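PDB 3Q9D: protein CPn_0803/CP_1068/CPj0803/CpB0832 from Chlamydophila pneumoniae, which is of uncharacterised function but belongs to a chlamydial protein family and is probably linked to the needle tip of the type III secretion system. Local coordinates for residues N49-L54 with P107-A112; A89-E94 with L101-A106. One frame throughout, in Å; residues are numbered along the deposited sequence.

Contact 1 of 2, residues N49-L54 with P107-A112; sequences NVFLLL and PQQKQA
Phe51 meets Gln109 and Ala112 where the start of helix 48-61 packs against the first turns of helix 107-133. The Phe51 side chain carries the 49-54 side of the contact. Its CB points toward helix 107-133. CG is anti to the carbonyl carbon, beside the backbone N (chi1 -73°), and the ring extends from there to Gln109. Phe51 CE2 comes 3.5 Å from Gln109 CD. The two side chains cross at about a right angle, and the ring and amide planes are 49° apart. This is an oblique contact rather than a flat stack. The aliphatic part of the glutamine takes part too, with Gln109 CB 4.0 Å from Phe51 CE2. One turn further on, Ala112 CB sits 4.2 Å from Phe51 CD1, and Met95 of helix 86-98 also touches the ring. Leu54 follows one turn after Phe51. Like Val50 before it, it packs on Phe92 of helix 86-98, and it also touches Val77 and Cys81 of helix 70-82. No hydrogen bond joins the two segments. Gln109 NE2 is instead hydrogen-bonded to Asp48 OD1 and Leu46 O, just ahead of the 49-54 segment. These bonds fix the amide while the whole of it, not only its carbons, lies against the ring. The two segments meet through van der Waals contact, ring to amide and ring to methyl, and the polar end of Gln109 ties helix 107-133 to the N-terminal end of helix 48-61.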
loop_
_atom_site.group_PDB
_atom_site.type_symbol
_atom_site.label_atom_id
_atom_site.label_comp_id
_atom_site.label_asym_id
_atom_site.label_seq_id
_atom_site.Cartn_x
_atom_site.Cartn_y
_atom_site.Cartn_z
ATOM N N ASN A 49 -28.584 -28.975 5.046
ATOM C CA ASN A 49 -27.630 -28.612 4.027
ATOM C C ASN A 49 -27.414 -27.097 3.966
ATOM O O ASN A 49 -26.321 -26.649 3.612
ATOM C CB ASN A 49 -28.062 -29.159 2.670
ATOM C CG ASN A 49 -26.882 -29.520 1.795
ATOM O OD1 ASN A 49 -25.824 -29.919 2.292
ATOM N ND2 ASN A 49 -27.047 -29.370 0.484
ATOM N N VAL A 50 -28.437 -26.317 4.330
ATOM C CA VAL A 50 -28.365 -24.859 4.247
ATOM C C VAL A 50 -27.355 -24.291 5.245
ATOM O O VAL A 50 -26.601 -23.383 4.926
ATOM C CB VAL A 50 -29.748 -24.195 4.475
ATOM C CG1 VAL A 50 -29.640 -22.679 4.401
ATOM C CG2 VAL A 50 -30.757 -24.707 3.456
ATOM N N PHE A 51 -27.361 -24.825 6.462
ATOM C CA PHE A 51 -26.418 -24.380 7.465
ATOM C C PHE A 51 -25.011 -24.711 7.022
ATOM O O PHE A 51 -24.086 -23.948 7.275
ATOM C CB PHE A 51 -26.696 -25.026 8.820
ATOM C CG PHE A 51 -27.923 -24.472 9.509
ATOM C CD1 PHE A 51 -27.810 -23.437 10.426
ATOM C CD2 PHE A 51 -29.186 -24.976 9.223
ATOM C CE1 PHE A 51 -28.931 -22.922 11.052
ATOM C CE2 PHE A 51 -30.313 -24.463 9.848
ATOM C CZ PHE A 51 -30.179 -23.433 10.763
ATOM N N LEU A 52 -24.831 -25.895 6.444
ATOM C CA LEU A 52 -23.512 -26.315 5.981
ATOM C C LEU A 52 -22.985 -25.457 4.834
ATOM O O LEU A 52 -21.826 -25.050 4.833
ATOM C CB LEU A 52 -23.538 -27.785 5.560
ATOM C CG LEU A 52 -22.176 -28.442 5.323
ATOM C CD1 LEU A 52 -21.290 -28.302 6.549
ATOM C CD2 LEU A 52 -22.341 -29.903 4.938
ATOM N N LEU A 53 -23.838 -25.203 3.850
ATOM C CA LEU A 53 -23.473 -24.363 2.717
ATOM C C LEU A 53 -23.182 -22.933 3.163
ATOM O O LEU A 53 -22.237 -22.306 2.692
ATOM C CB LEU A 53 -24.585 -24.367 1.668
ATOM C CG LEU A 53 -24.394 -25.292 0.466
ATOM C CD1 LEU A 53 -25.435 -26.399 0.476
ATOM C CD2 LEU A 53 -24.466 -24.499 -0.829
ATOM N N LEU A 54 -24.002 -22.427 4.080
ATOM C CA LEU A 54 -23.838 -21.077 4.593
ATOM C C LEU A 54 -22.515 -20.942 5.330
ATOM O O LEU A 54 -21.811 -19.948 5.178
ATOM C CB LEU A 54 -24.995 -20.720 5.523
ATOM C CG LEU A 54 -24.994 -19.309 6.109
ATOM C CD1 LEU A 54 -24.966 -18.271 5.003
ATOM C CD2 LEU A 54 -26.202 -19.110 7.007
ATOM N N PRO A 107 -32.444 -29.720 17.675
ATOM C CA PRO A 107 -31.153 -29.642 18.376
ATOM C C PRO A 107 -29.896 -29.565 17.483
ATOM O O PRO A 107 -29.014 -28.742 17.760
ATOM C CB PRO A 107 -31.159 -30.906 19.241
ATOM C CG PRO A 107 -32.649 -31.109 19.538
ATOM C CD PRO A 107 -33.347 -30.732 18.267
ATOM N N GLN A 108 -29.798 -30.373 16.430
ATOM C CA GLN A 108 -28.598 -30.303 15.584
ATOM C C GLN A 108 -28.463 -28.974 14.851
ATOM O O GLN A 108 -27.354 -28.461 14.678
ATOM C CB GLN A 108 -28.525 -31.471 14.611
ATOM C CG GLN A 108 -28.280 -32.798 15.319
ATOM C CD GLN A 108 -28.063 -33.953 14.364
ATOM O OE1 GLN A 108 -27.963 -33.764 13.149
ATOM N NE2 GLN A 108 -27.991 -35.164 14.909
ATOM N N GLN A 109 -29.588 -28.412 14.433
ATOM C CA GLN A 109 -29.561 -27.114 13.776
ATOM C C GLN A 109 -29.325 -26.004 14.786
ATOM O O GLN A 109 -28.636 -25.031 14.498
ATOM C CB GLN A 109 -30.851 -26.880 12.995
ATOM C CG GLN A 109 -30.963 -27.761 11.758
ATOM C CD GLN A 109 -32.055 -27.295 10.803
ATOM O OE1 GLN A 109 -32.950 -26.546 11.187
ATOM N NE2 GLN A 109 -31.968 -27.721 9.545
ATOM N N LYS A 110 -29.889 -26.146 15.981
ATOM C CA LYS A 110 -29.639 -25.137 16.997
ATOM C C LYS A 110 -28.148 -25.084 17.311
ATOM O O LYS A 110 -27.566 -23.992 17.394
ATOM C CB LYS A 110 -30.458 -25.380 18.262
ATOM C CG LYS A 110 -30.402 -24.239 19.251
ATOM C CD LYS A 110 -31.229 -24.570 20.522
ATOM C CE LYS A 110 -32.724 -24.637 20.226
ATOM N NZ LYS A 110 -33.543 -24.928 21.462
ATOM N N GLN A 111 -27.520 -26.249 17.477
ATOM C CA GLN A 111 -26.070 -26.297 17.685
ATOM C C GLN A 111 -25.274 -25.630 16.559
ATOM O O GLN A 111 -24.275 -24.928 16.803
ATOM C CB GLN A 111 -25.588 -27.741 17.863
ATOM C CG GLN A 111 -25.977 -28.386 19.179
ATOM C CD GLN A 111 -25.315 -29.746 19.360
ATOM O OE1 GLN A 111 -24.835 -30.348 18.395
ATOM N NE2 GLN A 111 -25.272 -30.228 20.599
ATOM N N ALA A 112 -25.696 -25.859 15.320
ATOM C CA ALA A 112 -24.992 -25.259 14.190
ATOM C C ALA A 112 -25.168 -23.740 14.203
ATOM O O ALA A 112 -24.225 -23.011 13.923
ATOM C CB ALA A 112 -25.466 -25.856 12.860
#

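Contact 2 of 2, residues A89-E94 with L101-A106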
loop_
_atom_site.group_PDB
_atom_site.type_symbol
_atom_site.label_atom_id
_atom_site.label_comp_id
_atom_site.label_asym_id
_atom_site.label_seq_id
_atom_site.Cartn_x
_atom_site.Cartn_y
_atom_site.Cartn_z
ATOM N N ALA A 89 -33.836 -15.107 4.716
ATOM C CA ALA A 89 -32.822 -14.064 4.828
ATOM C C ALA A 89 -32.871 -13.401 6.206
ATOM O O ALA A 89 -31.837 -13.241 6.868
ATOM C CB ALA A 89 -33.002 -13.020 3.724
ATOM N N ASN A 90 -34.065 -12.989 6.634
ATOM C CA ASN A 90 -34.190 -12.314 7.923
ATOM C C ASN A 90 -33.821 -13.219 9.093
ATOM O O ASN A 90 -33.270 -12.757 10.087
ATOM C CB ASN A 90 -35.595 -11.747 8.119
ATOM C CG ASN A 90 -35.859 -10.554 7.226
ATOM O OD1 ASN A 90 -34.923 -9.941 6.695
ATOM N ND2 ASN A 90 -37.126 -10.208 7.065
ATOM N N PHE A 91 -34.130 -14.500 8.970
ATOM C CA PHE A 91 -33.760 -15.445 10.014
ATOM C C PHE A 91 -32.244 -15.419 10.196
ATOM O O PHE A 91 -31.748 -15.297 11.316
ATOM C CB PHE A 91 -34.225 -16.855 9.658
ATOM C CG PHE A 91 -33.739 -17.905 10.613
ATOM C CD1 PHE A 91 -34.207 -17.941 11.916
ATOM C CD2 PHE A 91 -32.815 -18.854 10.212
ATOM C CE1 PHE A 91 -33.763 -18.902 12.809
ATOM C CE2 PHE A 91 -32.371 -19.825 11.098
ATOM C CZ PHE A 91 -32.848 -19.842 12.401
ATOM N N PHE A 92 -31.508 -15.522 9.095
ATOM C CA PHE A 92 -30.045 -15.535 9.188
ATOM C C PHE A 92 -29.428 -14.195 9.575
ATOM O O PHE A 92 -28.422 -14.156 10.286
ATOM C CB PHE A 92 -29.416 -16.096 7.908
ATOM C CG PHE A 92 -29.537 -17.596 7.793
ATOM C CD1 PHE A 92 -28.946 -18.422 8.744
ATOM C CD2 PHE A 92 -30.229 -18.177 6.741
ATOM C CE1 PHE A 92 -29.053 -19.807 8.653
ATOM C CE2 PHE A 92 -30.344 -19.551 6.637
ATOM C CZ PHE A 92 -29.756 -20.370 7.592
ATOM N N PHE A 93 -30.030 -13.091 9.124
ATOM C CA PHE A 93 -29.572 -11.763 9.553
ATOM C C PHE A 93 -29.758 -11.554 11.068
ATOM O O PHE A 93 -28.854 -11.082 11.739
ATOM C CB PHE A 93 -30.298 -10.650 8.784
ATOM C CG PHE A 93 -29.856 -10.516 7.334
ATOM C CD1 PHE A 93 -28.505 -10.575 6.992
ATOM C CD2 PHE A 93 -30.791 -10.338 6.323
ATOM C CE1 PHE A 93 -28.089 -10.439 5.633
ATOM C CE2 PHE A 93 -30.392 -10.207 4.976
ATOM C CZ PHE A 93 -29.037 -10.268 4.642
ATOM N N GLU A 94 -30.931 -11.878 11.597
ATOM C CA GLU A 94 -31.141 -11.793 13.056
ATOM C C GLU A 94 -30.124 -12.665 13.791
ATOM O O GLU A 94 -29.490 -12.239 14.763
ATOM C CB GLU A 94 -32.544 -12.271 13.420
ATOM C CG GLU A 94 -33.660 -11.383 12.939
ATOM C CD GLU A 94 -33.715 -10.064 13.687
ATOM O OE1 GLU A 94 -32.882 -9.855 14.600
ATOM O OE2 GLU A 94 -34.601 -9.243 13.362
ATOM N N LEU A 101 -32.075 -15.956 17.813
ATOM C CA LEU A 101 -32.742 -17.031 17.077
ATOM C C LEU A 101 -34.255 -16.783 17.103
ATOM O O LEU A 101 -34.887 -16.842 18.173
ATOM C CB LEU A 101 -32.408 -18.402 17.690
ATOM C CG LEU A 101 -30.940 -18.846 17.605
ATOM C CD1 LEU A 101 -30.757 -20.233 18.178
ATOM C CD2 LEU A 101 -30.444 -18.811 16.168
ATOM N N THR A 102 -34.838 -16.518 15.931
ATOM C CA THR A 102 -36.223 -16.042 15.884
ATOM C C THR A 102 -37.235 -17.162 15.705
ATOM O O THR A 102 -38.425 -16.904 15.537
ATOM C CB THR A 102 -36.431 -14.985 14.788
ATOM O OG1 THR A 102 -36.170 -15.570 13.497
ATOM C CG2 THR A 102 -35.501 -13.778 15.029
ATOM N N GLN A 103 -36.759 -18.404 15.728
ATOM C CA GLN A 103 -37.653 -19.551 15.860
ATOM C C GLN A 103 -36.906 -20.729 16.459
ATOM O O GLN A 103 -35.666 -20.794 16.406
ATOM C CB GLN A 103 -38.254 -19.941 14.515
ATOM C CG GLN A 103 -37.230 -20.080 13.419
ATOM C CD GLN A 103 -37.748 -20.869 12.228
ATOM O OE1 GLN A 103 -38.929 -21.214 12.159
ATOM N NE2 GLN A 103 -36.860 -21.163 11.284
ATOM N N GLU A 104 -37.660 -21.648 17.053
ATOM C CA GLU A 104 -37.078 -22.873 17.607
ATOM C C GLU A 104 -36.453 -23.719 16.487
ATOM O O GLU A 104 -37.039 -23.895 15.415
ATOM C CB GLU A 104 -38.152 -23.675 18.355
ATOM C CG GLU A 104 -37.656 -24.970 19.024
ATOM C CD GLU A 104 -36.989 -24.747 20.392
ATOM O OE1 GLU A 104 -36.987 -23.592 20.889
ATOM O OE2 GLU A 104 -36.475 -25.738 20.972
ATOM N N LEU A 105 -35.250 -24.223 16.731
ATOM C CA LEU A 105 -34.585 -25.088 15.772
ATOM C C LEU A 105 -34.448 -26.449 16.420
ATOM O O LEU A 105 -34.358 -26.534 17.642
ATOM C CB LEU A 105 -33.189 -24.540 15.425
ATOM C CG LEU A 105 -33.132 -23.198 14.674
ATOM C CD1 LEU A 105 -31.720 -22.579 14.702
ATOM C CD2 LEU A 105 -33.629 -23.360 13.233
ATOM N N ALA A 106 -34.401 -27.506 15.613
ATOM C CA ALA A 106 -34.133 -28.841 16.135
ATOM C C ALA A 106 -32.725 -28.838 16.713
ATOM O O ALA A 106 -31.896 -28.049 16.294
ATOM C CB ALA A 106 -34.250 -29.881 15.021
HETATM O O HOH W 1 -32.878 -15.908 13.869
#
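Phe91 of helix 86-98 is met by Thr102, Gln103 and Leu105 of the loop that leads to helix 107-133. The contact belongs to the connection between two helices, whose loop turns back along the helix it has just left. Three loop residues touch the Phe91 ring. Thr102 OG1 lies at the ring edge, near its plane, 3.5 Å from Phe91 CD1. Gln103 crosses the ring at about a right angle, with its CG 3.7 Å from Phe91 CE1. Its NE2 stands over one face, offset toward the rim, and the amide is turned 77° from the ring plane. Leu105 and Phe91 approach each other from opposite directions. Leu105 puts both methyls against the far end of the ring, CD1 and CD2 each 3.7 Å from Phe91 CZ. The Phe91 ring gets there because CG is anti to the backbone N (chi1 173°).

One turn along the helix, Glu94 uses only its aliphatic part. Thr102 CG2 packs against both CB and CG of Glu94. The Glu94 carboxylate turns elsewhere, and OE1 is hydrogen-bonded to Asn98 ND2.

Further out, Leu44 and Leu46 of the N-terminal segment also touch Phe91, Leu44 reaches Gln103, and Leu105 packs on Ala113 of helix 107-133, joining the loop to the next helix. Within 89-94, the Phe92 ring has Phe91 CD2 4.0 Å above its plane, over its centre. A backbone hydrogen bond between Glu94 and Lys100 ties helix 86-98 to the start of the connection. No direct hydrogen bond links the two segments. One water bridges them: it donates to Phe91 O and accepts from Thr102 N, at 2.9 Å from each.

The centres of contacts 1 and 2 lie about 11 Å apart, in the N-terminal helical part of the chain and on the same side of its centre. In sequence the order is helix 48-61, helix 70-82, helix 86-98, the 101-106 loop and helix 107-133. Contact 2 thus falls wholly between the two segments of contact 1. The two contacts also touch. Lys110 NZ forms a salt bridge with Glu104 OE2 at 3.1 Å, and Lys110 CE packs on Leu105 O at 3.6 Å. Helices 48-61, 86-98 and 107-133 are thereby packed together, closing the helical part of the chain ahead of the three-stranded antiparallel sheet.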